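Iron binding protein FbpA (Mannheimia haemolytica, PDB 1Q35) binds ferric iron, probably in the periplasm, and as a member of the bacterial solute-binding protein family probably delivers it for uptake into the cell. Local coordinates at residues Arg101-Leu115 with Ile185-Tyr199. Numbering follows the deposited sequence. Where two conformers were deposited one is given.
Sequences RARVIYTSKDRVGKL and IKEGICDYSIGNSYY. With FMT (formic acid), chain C.
Tyr198 CE1 lies over the centre of the Arg101 guanidinium, 3.4 Å from Arg101 CZ, with the two planes 34° apart. Arg101 NH1 gives a hydrogen bond to formic acid O2 (2.9 Å), and Tyr198 OH makes a weak one to the same oxygen. Asn196 ND2 donates to Tyr198 OH (3.1 Å), which lies near the amide plane. Asn196 OD1 takes a weak bond from Arg103 NH2, whose stronger partner is Asp178. Strands 101-108 and 192-196 run antiparallel here, paired from Arg103–Asn196 to Thr107–Tyr192. Tyr106 reaches along the sheet over Gly195, and its OH donates to Asn196 O (2.8 Å), just ahead of Tyr198 and Tyr199. At the far end a bend at chi3 (-56°) brings the Arg111 guanidinium edge to three oxygens near its plane. NE meets Asp191 OD1 at 2.8 Å in a salt bridge, and NH2 bonds Ile185 O (2.8 Å) and Cys190 O, tying the end of helix 178-187 to the turn after strand 101-108. Val112 CG2 sits over the Tyr192 ring in a CH-pi contact. Tyr142, Tyr198 and Tyr199 bind ferric iron. In this apo form formic acid, probably from the crystallisation liquor and also held by Arg10, may mark a site that would accept a small anion.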
loop_
_atom_site.group_PDB
_atom_site.type_symbol
_atom_site.label_atom_id
_atom_site.label_comp_id
_atom_site.label_asym_id
_atom_site.label_seq_id
_atom_site.Cartn_x
_atom_site.Cartn_y
_atom_site.Cartn_z
ATOM N N ARG A 101 2.885 -5.221 -1.377
ATOM C CA ARG A 101 2.578 -5.309 0.040
ATOM C C ARG A 101 1.244 -6.020 0.161
ATOM O O ARG A 101 0.413 -5.957 -0.748
ATOM C CB ARG A 101 2.529 -3.919 0.686
ATOM C CG ARG A 101 1.634 -2.914 -0.007
ATOM C CD ARG A 101 2.348 -2.016 -1.018
ATOM N NE ARG A 101 3.379 -1.170 -0.423
ATOM C CZ ARG A 101 3.177 -0.019 0.238
ATOM N NH1 ARG A 101 4.219 0.634 0.711
ATOM N NH2 ARG A 101 1.973 0.495 0.437
ATOM N N ALA A 102 1.053 -6.716 1.272
ATOM C CA ALA A 102 -0.196 -7.404 1.545
ATOM C C ALA A 102 -0.981 -6.633 2.596
ATOM O O ALA A 102 -0.403 -6.133 3.571
ATOM C CB ALA A 102 0.076 -8.815 2.042
ATOM N N ARG A 103 -2.296 -6.535 2.425
ATOM C CA ARG A 103 -3.139 -5.991 3.483
ATOM C C ARG A 103 -3.655 -7.181 4.281
ATOM O O ARG A 103 -4.499 -7.946 3.822
ATOM C CB ARG A 103 -4.257 -5.104 2.929
ATOM C CG ARG A 103 -4.903 -4.221 3.980
ATOM C CD ARG A 103 -5.378 -2.872 3.438
ATOM N NE ARG A 103 -5.827 -1.981 4.509
ATOM C CZ ARG A 103 -5.018 -1.312 5.331
ATOM N NH1 ARG A 103 -5.525 -0.558 6.293
ATOM N NH2 ARG A 103 -3.706 -1.394 5.211
ATOM N N VAL A 104 -3.070 -7.359 5.458
ATOM C CA VAL A 104 -3.235 -8.560 6.262
ATOM C C VAL A 104 -4.192 -8.341 7.430
ATOM O O VAL A 104 -4.678 -7.232 7.649
ATOM C CB VAL A 104 -1.859 -9.049 6.777
ATOM C CG1 VAL A 104 -0.930 -9.331 5.600
ATOM C CG2 VAL A 104 -1.217 -8.045 7.728
ATOM N N ILE A 105 -4.464 -9.423 8.153
ATOM C CA ILE A 105 -5.221 -9.366 9.394
ATOM C C ILE A 105 -4.275 -9.700 10.537
ATOM O O ILE A 105 -3.689 -10.781 10.574
ATOM C CB ILE A 105 -6.417 -10.339 9.383
ATOM C CG1 ILE A 105 -7.367 -9.992 8.235
ATOM C CG2 ILE A 105 -7.145 -10.291 10.731
ATOM C CD1 ILE A 105 -8.492 -10.973 8.040
ATOM N N TYR A 106 -4.095 -8.743 11.442
ATOM C CA TYR A 106 -3.341 -8.968 12.672
ATOM C C TYR A 106 -4.285 -9.462 13.752
ATOM O O TYR A 106 -5.410 -8.985 13.851
ATOM C CB TYR A 106 -2.655 -7.673 13.112
ATOM C CG TYR A 106 -1.601 -7.214 12.135
ATOM C CD1 TYR A 106 -1.781 -6.085 11.340
ATOM C CD2 TYR A 106 -0.431 -7.931 11.986
ATOM C CE1 TYR A 106 -0.804 -5.686 10.435
ATOM C CE2 TYR A 106 0.545 -7.543 11.077
ATOM C CZ TYR A 106 0.357 -6.425 10.308
ATOM O OH TYR A 106 1.350 -6.078 9.421
ATOM N N THR A 107 -3.836 -10.424 14.554
ATOM C CA THR A 107 -4.648 -10.924 15.660
ATOM C C THR A 107 -3.879 -10.882 16.966
ATOM O O THR A 107 -2.655 -10.919 16.988
ATOM C CB THR A 107 -5.112 -12.363 15.412
ATOM O OG1 THR A 107 -3.979 -13.194 15.120
ATOM C CG2 THR A 107 -6.044 -12.458 14.203
ATOM N N SER A 108 -4.622 -10.817 18.062
ATOM C CA SER A 108 -4.028 -10.886 19.387
ATOM C C SER A 108 -3.375 -12.250 19.571
ATOM O O SER A 108 -4.021 -13.273 19.399
ATOM C CB SER A 108 -5.103 -10.693 20.450
ATOM O OG SER A 108 -4.605 -11.000 21.741
ATOM N N LYS A 109 -2.097 -12.264 19.927
ATOM C CA LYS A 109 -1.405 -13.504 20.248
ATOM C C LYS A 109 -2.137 -14.273 21.351
ATOM O O LYS A 109 -2.393 -15.465 21.208
ATOM C CB LYS A 109 0.035 -13.201 20.673
ATOM C CG LYS A 109 0.878 -14.426 20.992
ATOM C CD LYS A 109 2.259 -14.046 21.520
ATOM C CE LYS A 109 3.066 -15.283 21.893
ATOM N NZ LYS A 109 4.271 -14.954 22.701
ATOM N N ASP A 110 -2.492 -13.567 22.425
ATOM C CA ASP A 110 -3.075 -14.179 23.621
ATOM C C ASP A 110 -4.557 -14.499 23.477
ATOM O O ASP A 110 -5.026 -15.519 23.978
ATOM C CB ASP A 110 -2.879 -13.261 24.843
ATOM C CG ASP A 110 -1.426 -13.134 25.256
ATOM O OD1 ASP A 110 -1.070 -12.107 25.873
ATOM O OD2 ASP A 110 -0.574 -14.013 25.023
ATOM N N ARG A 111 -5.300 -13.627 22.803
ATOM C CA ARG A 111 -6.757 -13.685 22.836
ATOM C C ARG A 111 -7.402 -14.272 21.575
ATOM O O ARG A 111 -8.610 -14.496 21.549
ATOM C CB ARG A 111 -7.330 -12.300 23.134
ATOM C CG ARG A 111 -6.859 -11.712 24.467
ATOM C CD ARG A 111 -7.463 -10.365 24.798
ATOM N NE ARG A 111 -7.198 -9.403 23.732
ATOM C CZ ARG A 111 -6.054 -8.744 23.568
ATOM N NH1 ARG A 111 -5.050 -8.868 24.426
ATOM N NH2 ARG A 111 -5.925 -7.917 22.533
ATOM N N VAL A 112 -6.595 -14.534 20.549
ATOM C CA VAL A 112 -7.068 -15.153 19.307
ATOM C C VAL A 112 -6.151 -16.283 18.842
ATOM O O VAL A 112 -6.615 -17.376 18.531
ATOM C CB VAL A 112 -7.190 -14.114 18.150
ATOM C CG1 VAL A 112 -7.646 -14.784 16.841
ATOM C CG2 VAL A 112 -8.136 -13.005 18.532
ATOM N N GLY A 113 -4.854 -16.009 18.775
ATOM C CA GLY A 113 -3.920 -16.925 18.159
ATOM C C GLY A 113 -3.936 -16.772 16.644
ATOM O O GLY A 113 -4.406 -15.770 16.095
ATOM N N LYS A 114 -3.414 -17.782 15.964
ATOM C CA LYS A 114 -3.319 -17.782 14.511
ATOM C C LYS A 114 -4.675 -18.116 13.901
ATOM O O LYS A 114 -5.411 -18.952 14.423
ATOM C CB LYS A 114 -2.279 -18.807 14.071
ATOM C CG LYS A 114 -1.762 -18.639 12.663
ATOM C CD LYS A 114 -0.677 -19.666 12.364
ATOM C CE LYS A 114 -1.273 -21.014 11.982
ATOM N NZ LYS A 114 -1.861 -21.765 13.128
ATOM N N LEU A 115 -5.012 -17.462 12.796
ATOM C CA LEU A 115 -6.255 -17.752 12.093
ATOM C C LEU A 115 -6.110 -19.054 11.318
ATOM O O LEU A 115 -5.031 -19.354 10.819
ATOM C CB LEU A 115 -6.596 -16.616 11.131
ATOM C CG LEU A 115 -6.816 -15.281 11.841
ATOM C CD1 LEU A 115 -7.007 -14.175 10.830
ATOM C CD2 LEU A 115 -8.006 -15.358 12.797
ATOM N N ILE A 185 -4.211 -3.692 19.780
ATOM C CA ILE A 185 -4.222 -5.122 20.084
ATOM C C ILE A 185 -3.365 -5.385 21.325
ATOM O O ILE A 185 -3.778 -6.092 22.251
ATOM C CB ILE A 185 -3.722 -5.964 18.879
ATOM C CG1 ILE A 185 -4.733 -5.909 17.726
ATOM C CG2 ILE A 185 -3.480 -7.408 19.321
ATOM C CD1 ILE A 185 -4.257 -6.576 16.439
ATOM N N LYS A 186 -2.168 -4.818 21.353
ATOM C CA LYS A 186 -1.281 -5.000 22.499
ATOM C C LYS A 186 -1.957 -4.544 23.798
ATOM O O LYS A 186 -1.863 -5.229 24.821
ATOM C CB LYS A 186 0.032 -4.248 22.277
ATOM C CG LYS A 186 1.028 -4.358 23.421
ATOM C CD LYS A 186 1.217 -3.039 24.126
ATOM C CE LYS A 186 2.406 -3.084 25.069
ATOM N NZ LYS A 186 2.309 -2.005 26.086
ATOM N N GLU A 187 -2.649 -3.410 23.749
ATOM C CA GLU A 187 -3.290 -2.834 24.935
ATOM C C GLU A 187 -4.583 -3.549 25.346
ATOM O O GLU A 187 -5.092 -3.322 26.438
ATOM C CB GLU A 187 -3.557 -1.345 24.715
ATOM C CG GLU A 187 -2.285 -0.516 24.645
ATOM C CD GLU A 187 -2.535 0.952 24.350
ATOM O OE1 GLU A 187 -1.545 1.704 24.250
ATOM O OE2 GLU A 187 -3.708 1.359 24.216
ATOM N N GLY A 188 -5.111 -4.413 24.485
ATOM C CA GLY A 188 -6.299 -5.188 24.792
ATOM C C GLY A 188 -7.602 -4.599 24.282
ATOM O O GLY A 188 -8.659 -5.161 24.529
ATOM N N ILE A 189 -7.529 -3.485 23.561
ATOM C CA ILE A 189 -8.716 -2.799 23.045
ATOM C C ILE A 189 -9.397 -3.602 21.944
ATOM O O ILE A 189 -10.618 -3.605 21.821
ATOM C CB ILE A 189 -8.326 -1.397 22.510
ATOM C CG1 ILE A 189 -7.854 -0.489 23.655
ATOM C CG2 ILE A 189 -9.480 -0.762 21.740
ATOM C CD1 ILE A 189 -8.899 -0.211 24.722
ATOM N N CYS A 190 -8.604 -4.268 21.127
ATOM C CA CYS A 190 -9.180 -5.121 20.097
ATOM C C CYS A 190 -8.327 -6.353 19.882
ATOM O O CYS A 190 -7.208 -6.459 20.387
ATOM C CB CYS A 190 -9.374 -4.356 18.791
ATOM S SG CYS A 190 -8.021 -3.248 18.411
ATOM N N ASP A 191 -8.895 -7.283 19.131
ATOM C CA ASP A 191 -8.322 -8.600 18.921
ATOM C C ASP A 191 -7.957 -8.889 17.470
ATOM O O ASP A 191 -7.209 -9.824 17.214
ATOM C CB ASP A 191 -9.320 -9.664 19.378
ATOM C CG ASP A 191 -9.564 -9.650 20.874
ATOM O OD1 ASP A 191 -8.894 -8.891 21.602
ATOM O OD2 ASP A 191 -10.419 -10.397 21.393
ATOM N N TYR A 192 -8.538 -8.126 16.540
ATOM C CA TYR A 192 -8.313 -8.262 15.100
ATOM C C TYR A 192 -8.122 -6.872 14.532
ATOM O O TYR A 192 -8.856 -5.956 14.895
ATOM C CB TYR A 192 -9.531 -8.878 14.397
ATOM C CG TYR A 192 -9.954 -10.233 14.928
ATOM C CD1 TYR A 192 -10.704 -10.340 16.098
ATOM C CD2 TYR A 192 -9.625 -11.408 14.255
ATOM C CE1 TYR A 192 -11.089 -11.576 16.597
ATOM C CE2 TYR A 192 -10.010 -12.649 14.748
ATOM C CZ TYR A 192 -10.736 -12.723 15.924
ATOM O OH TYR A 192 -11.105 -13.951 16.417
ATOM N N SER A 193 -7.144 -6.703 13.654
ATOM C CA SER A 193 -7.046 -5.466 12.891
ATOM C C SER A 193 -6.686 -5.758 11.443
ATOM O O SER A 193 -6.260 -6.860 11.101
ATOM C CB SER A 193 -6.023 -4.504 13.505
ATOM O OG SER A 193 -4.693 -4.889 13.188
ATOM N N ILE A 194 -6.904 -4.768 10.589
ATOM C CA ILE A 194 -6.467 -4.821 9.199
ATOM C C ILE A 194 -5.311 -3.841 9.057
ATOM O O ILE A 194 -5.379 -2.728 9.563
ATOM C CB ILE A 194 -7.625 -4.450 8.258
ATOM C CG1 ILE A 194 -8.765 -5.465 8.383
ATOM C CG2 ILE A 194 -7.123 -4.382 6.824
ATOM C CD1 ILE A 194 -10.020 -5.076 7.619
ATOM N N GLY A 195 -4.243 -4.249 8.384
ATOM C CA GLY A 195 -3.120 -3.360 8.150
ATOM C C GLY A 195 -2.149 -3.941 7.144
ATOM O O GLY A 195 -2.239 -5.116 6.810
ATOM N N ASN A 196 -1.206 -3.136 6.672
ATOM C CA ASN A 196 -0.254 -3.614 5.679
ATOM C C ASN A 196 0.866 -4.422 6.338
ATOM O O ASN A 196 1.305 -4.133 7.461
ATOM C CB ASN A 196 0.328 -2.460 4.858
ATOM C CG ASN A 196 -0.653 -1.907 3.838
ATOM O OD1 ASN A 196 -1.658 -2.538 3.512
ATOM N ND2 ASN A 196 -0.352 -0.722 3.324
ATOM N N SER A 197 1.333 -5.426 5.610
ATOM C CA SER A 197 2.278 -6.418 6.100
ATOM C C SER A 197 3.609 -5.827 6.552
ATOM O O SER A 197 4.134 -6.188 7.598
ATOM C CB SER A 197 2.533 -7.455 5.004
ATOM O OG SER A 197 2.926 -6.835 3.781
ATOM N N TYR A 198 4.162 -4.925 5.756
ATOM C CA TYR A 198 5.505 -4.403 6.019
ATOM C C TYR A 198 5.580 -3.680 7.364
ATOM O O TYR A 198 6.634 -3.651 7.990
ATOM C CB TYR A 198 6.008 -3.504 4.867
ATOM C CG TYR A 198 5.088 -2.363 4.525
ATOM C CD1 TYR A 198 4.058 -2.542 3.605
ATOM C CD2 TYR A 198 5.210 -1.123 5.133
ATOM C CE1 TYR A 198 3.188 -1.530 3.301
ATOM C CE2 TYR A 198 4.337 -0.087 4.827
ATOM C CZ TYR A 198 3.320 -0.309 3.910
ATOM O OH TYR A 198 2.410 0.670 3.593
ATOM N N TYR A 199 4.467 -3.125 7.825
ATOM C CA TYR A 199 4.454 -2.462 9.127
ATOM C C TYR A 199 4.809 -3.404 10.283
ATOM O O TYR A 199 5.343 -2.954 11.289
ATOM C CB TYR A 199 3.102 -1.786 9.400
ATOM C CG TYR A 199 2.871 -0.541 8.573
ATOM C CD1 TYR A 199 1.761 -0.429 7.741
ATOM C CD2 TYR A 199 3.756 0.528 8.622
ATOM C CE1 TYR A 199 1.546 0.708 6.975
ATOM C CE2 TYR A 199 3.549 1.667 7.856
ATOM C CZ TYR A 199 2.438 1.749 7.043
ATOM O OH TYR A 199 2.212 2.871 6.278
HETATM C C FMT C . 3.996 3.790 3.141
HETATM O O1 FMT C . 4.887 4.683 2.739
HETATM O O2 FMT C . 4.107 2.633 2.778
HETATM O O HOH W 1 -2.242 -8.027 24.483
HETATM O O HOH W 2 -10.881 -12.970 20.866
#